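PDB 5UOF: alpha,alpha-trehalose-phosphate synthase (UDP-forming) from Burkholderia multivorans, which belongs to glycosyltransferase family 20 and has the two-domain GT-B fold. Local coordinates for residues G279-F284 and E325-R330. Residues are numbered along the deposited sequence; the frame is centred on the assembly and turned at random.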
loop_
_atom_site.group_PDB
_atom_site.type_symbol
_atom_site.label_atom_id
_atom_site.label_comp_id
_atom_site.label_asym_id
_atom_site.label_seq_id
_atom_site.Cartn_x
_atom_site.Cartn_y
_atom_site.Cartn_z
ATOM N N GLY A 279 -4.261 8.015 -12.200
ATOM C CA GLY A 279 -4.336 6.921 -13.164
ATOM C C GLY A 279 -4.761 7.368 -14.546
ATOM O O GLY A 279 -5.598 6.712 -15.189
ATOM N N LEU A 280 -4.216 8.489 -15.021
ATOM C CA LEU A 280 -4.718 9.044 -16.272
ATOM C C LEU A 280 -4.252 8.233 -17.480
ATOM O O LEU A 280 -4.937 8.215 -18.506
ATOM C CB LEU A 280 -4.314 10.510 -16.383
ATOM C CG LEU A 280 -5.140 11.342 -15.399
ATOM C CD1 LEU A 280 -4.546 12.737 -15.182
ATOM C CD2 LEU A 280 -6.579 11.441 -15.908
ATOM N N VAL A 281 -3.105 7.555 -17.390
ATOM C CA VAL A 281 -2.737 6.639 -18.467
ATOM C C VAL A 281 -3.778 5.540 -18.586
ATOM O O VAL A 281 -4.244 5.211 -19.685
ATOM C CB VAL A 281 -1.339 6.045 -18.235
ATOM C CG1 VAL A 281 -1.106 4.873 -19.195
ATOM C CG2 VAL A 281 -0.277 7.118 -18.419
ATOM N N GLU A 282 -4.134 4.942 -17.446
ATOM C CA GLU A 282 -5.159 3.906 -17.425
ATOM C C GLU A 282 -6.475 4.445 -17.956
ATOM O O GLU A 282 -7.183 3.758 -18.695
ATOM C CB GLU A 282 -5.344 3.372 -16.003
ATOM C CG GLU A 282 -4.170 2.553 -15.473
ATOM C CD GLU A 282 -3.068 3.397 -14.855
ATOM O OE1 GLU A 282 -2.152 2.809 -14.241
ATOM O OE2 GLU A 282 -3.106 4.638 -14.972
ATOM N N ARG A 283 -6.814 5.677 -17.577
ATOM C CA ARG A 283 -8.031 6.321 -18.065
ATOM C C ARG A 283 -8.080 6.311 -19.592
ATOM O O ARG A 283 -9.074 5.882 -20.204
ATOM C CB ARG A 283 -8.065 7.757 -17.514
ATOM C CG ARG A 283 -9.418 8.457 -17.537
ATOM C CD ARG A 283 -10.223 8.157 -16.284
ATOM N NE ARG A 283 -9.492 8.509 -15.063
ATOM C CZ ARG A 283 -9.546 9.692 -14.459
ATOM N NH1 ARG A 283 -10.288 10.671 -14.961
ATOM N NH2 ARG A 283 -8.832 9.904 -13.354
ATOM N N PHE A 284 -7.006 6.780 -20.224
ATOM C CA PHE A 284 -6.959 6.847 -21.676
ATOM C C PHE A 284 -6.959 5.451 -22.281
ATOM O O PHE A 284 -7.624 5.211 -23.292
ATOM C CB PHE A 284 -5.713 7.589 -22.154
ATOM C CG PHE A 284 -5.740 9.085 -21.932
ATOM C CD1 PHE A 284 -6.725 9.686 -21.163
ATOM C CD2 PHE A 284 -4.775 9.877 -22.527
ATOM C CE1 PHE A 284 -6.722 11.071 -20.973
ATOM C CE2 PHE A 284 -4.764 11.261 -22.338
ATOM C CZ PHE A 284 -5.749 11.848 -21.566
ATOM N N GLU A 325 0.457 13.150 -23.078
ATOM C CA GLU A 325 0.507 13.600 -24.464
ATOM C C GLU A 325 0.915 12.461 -25.390
ATOM O O GLU A 325 0.361 12.317 -26.484
ATOM C CB GLU A 325 1.453 14.798 -24.595
ATOM C CG GLU A 325 0.835 16.063 -24.007
ATOM C CD GLU A 325 1.797 17.230 -23.830
ATOM O OE1 GLU A 325 1.290 18.346 -23.586
ATOM O OE2 GLU A 325 3.033 17.050 -23.909
ATOM N N GLY A 326 1.860 11.624 -24.956
ATOM C CA GLY A 326 2.241 10.478 -25.767
ATOM C C GLY A 326 1.114 9.473 -25.916
ATOM O O GLY A 326 0.901 8.924 -27.003
ATOM N N GLU A 327 0.377 9.219 -24.829
ATOM C CA GLU A 327 -0.748 8.288 -24.888
ATOM C C GLU A 327 -1.865 8.827 -25.776
ATOM O O GLU A 327 -2.405 8.103 -26.623
ATOM C CB GLU A 327 -1.267 7.994 -23.477
ATOM C CG GLU A 327 -0.439 6.985 -22.695
ATOM C CD GLU A 327 -0.309 5.660 -23.421
ATOM O OE1 GLU A 327 0.717 5.441 -24.095
ATOM O OE2 GLU A 327 -1.250 4.847 -23.344
ATOM N N ALA A 328 -2.235 10.097 -25.596
ATOM C CA ALA A 328 -3.235 10.695 -26.473
ATOM C C ALA A 328 -2.766 10.670 -27.925
ATOM O O ALA A 328 -3.544 10.352 -28.832
ATOM C CB ALA A 328 -3.547 12.127 -26.022
ATOM N N GLY A 329 -1.491 10.992 -28.158
ATOM C CA GLY A 329 -0.964 10.943 -29.510
ATOM C C GLY A 329 -1.061 9.560 -30.119
ATOM O O GLY A 329 -1.406 9.409 -31.295
ATOM N N ARG A 330 -0.759 8.527 -29.328
ATOM C CA ARG A 330 -0.833 7.166 -29.846
ATOM C C ARG A 330 -2.277 6.765 -30.131
ATOM O O ARG A 330 -2.575 6.193 -31.185
ATOM C CB ARG A 330 -0.191 6.192 -28.861
ATOM C CG ARG A 330 -0.126 4.767 -29.372
ATOM C CD ARG A 330 0.460 3.841 -28.320
ATOM N NE ARG A 330 -0.304 3.902 -27.077
ATOM C CZ ARG A 330 -1.475 3.304 -26.909
ATOM N NH1 ARG A 330 -1.995 2.605 -27.910
ATOM N NH2 ARG A 330 -2.120 3.413 -25.751
#
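Phe284 reaches from the first turn of helix 280-293 to the neighbouring helix and packs its ring against Ala328 and Glu327. CE2 of Phe284 comes to 4.0 Å from CB of Ala328, and its CD2 sits 4.1 Å from CB of Glu327, both methyl and methylene approaching the ring obliquely. The ring stands in the groove between the helices, and this is the tight, buried half of the contact.

The other half is looser and nearer solvent. There Val281 CG1 meets Glu327 CG at 4.1 Å, the two side chains crossing at about a right angle. Glu327 bends at chi2 (-57°), which keeps its methylenes against Val281 and Phe284 while the carboxylate turns toward polar company. Within its own helix, Glu327 OE2 forms a salt bridge with Arg330 NH2, a nearly straight hydrogen bond of 2.9 Å (168°) that arrives from the syn side but well out of the carboxylate plane. Gln285 NE2 binds the same oxygen, and Arg330 NH1 also pairs with Glu288, so Glu288 of the first helix and the Glu327-Arg330 pair of the second form a charged patch on this side. No hydrogen bond joins the two segments themselves.

Their axes run almost parallel, 7° apart and 10.0 Å at closest approach, as fits two helices of a Rossmann-like domain flanking a parallel sheet. Helix 280-293 lies beside helix 314-335, and Phe284 also touches Ile331 of the latter, Leu303 and Gln305 of strand 301-306, and Ile343 of strand 343-346, at one edge of the sheet.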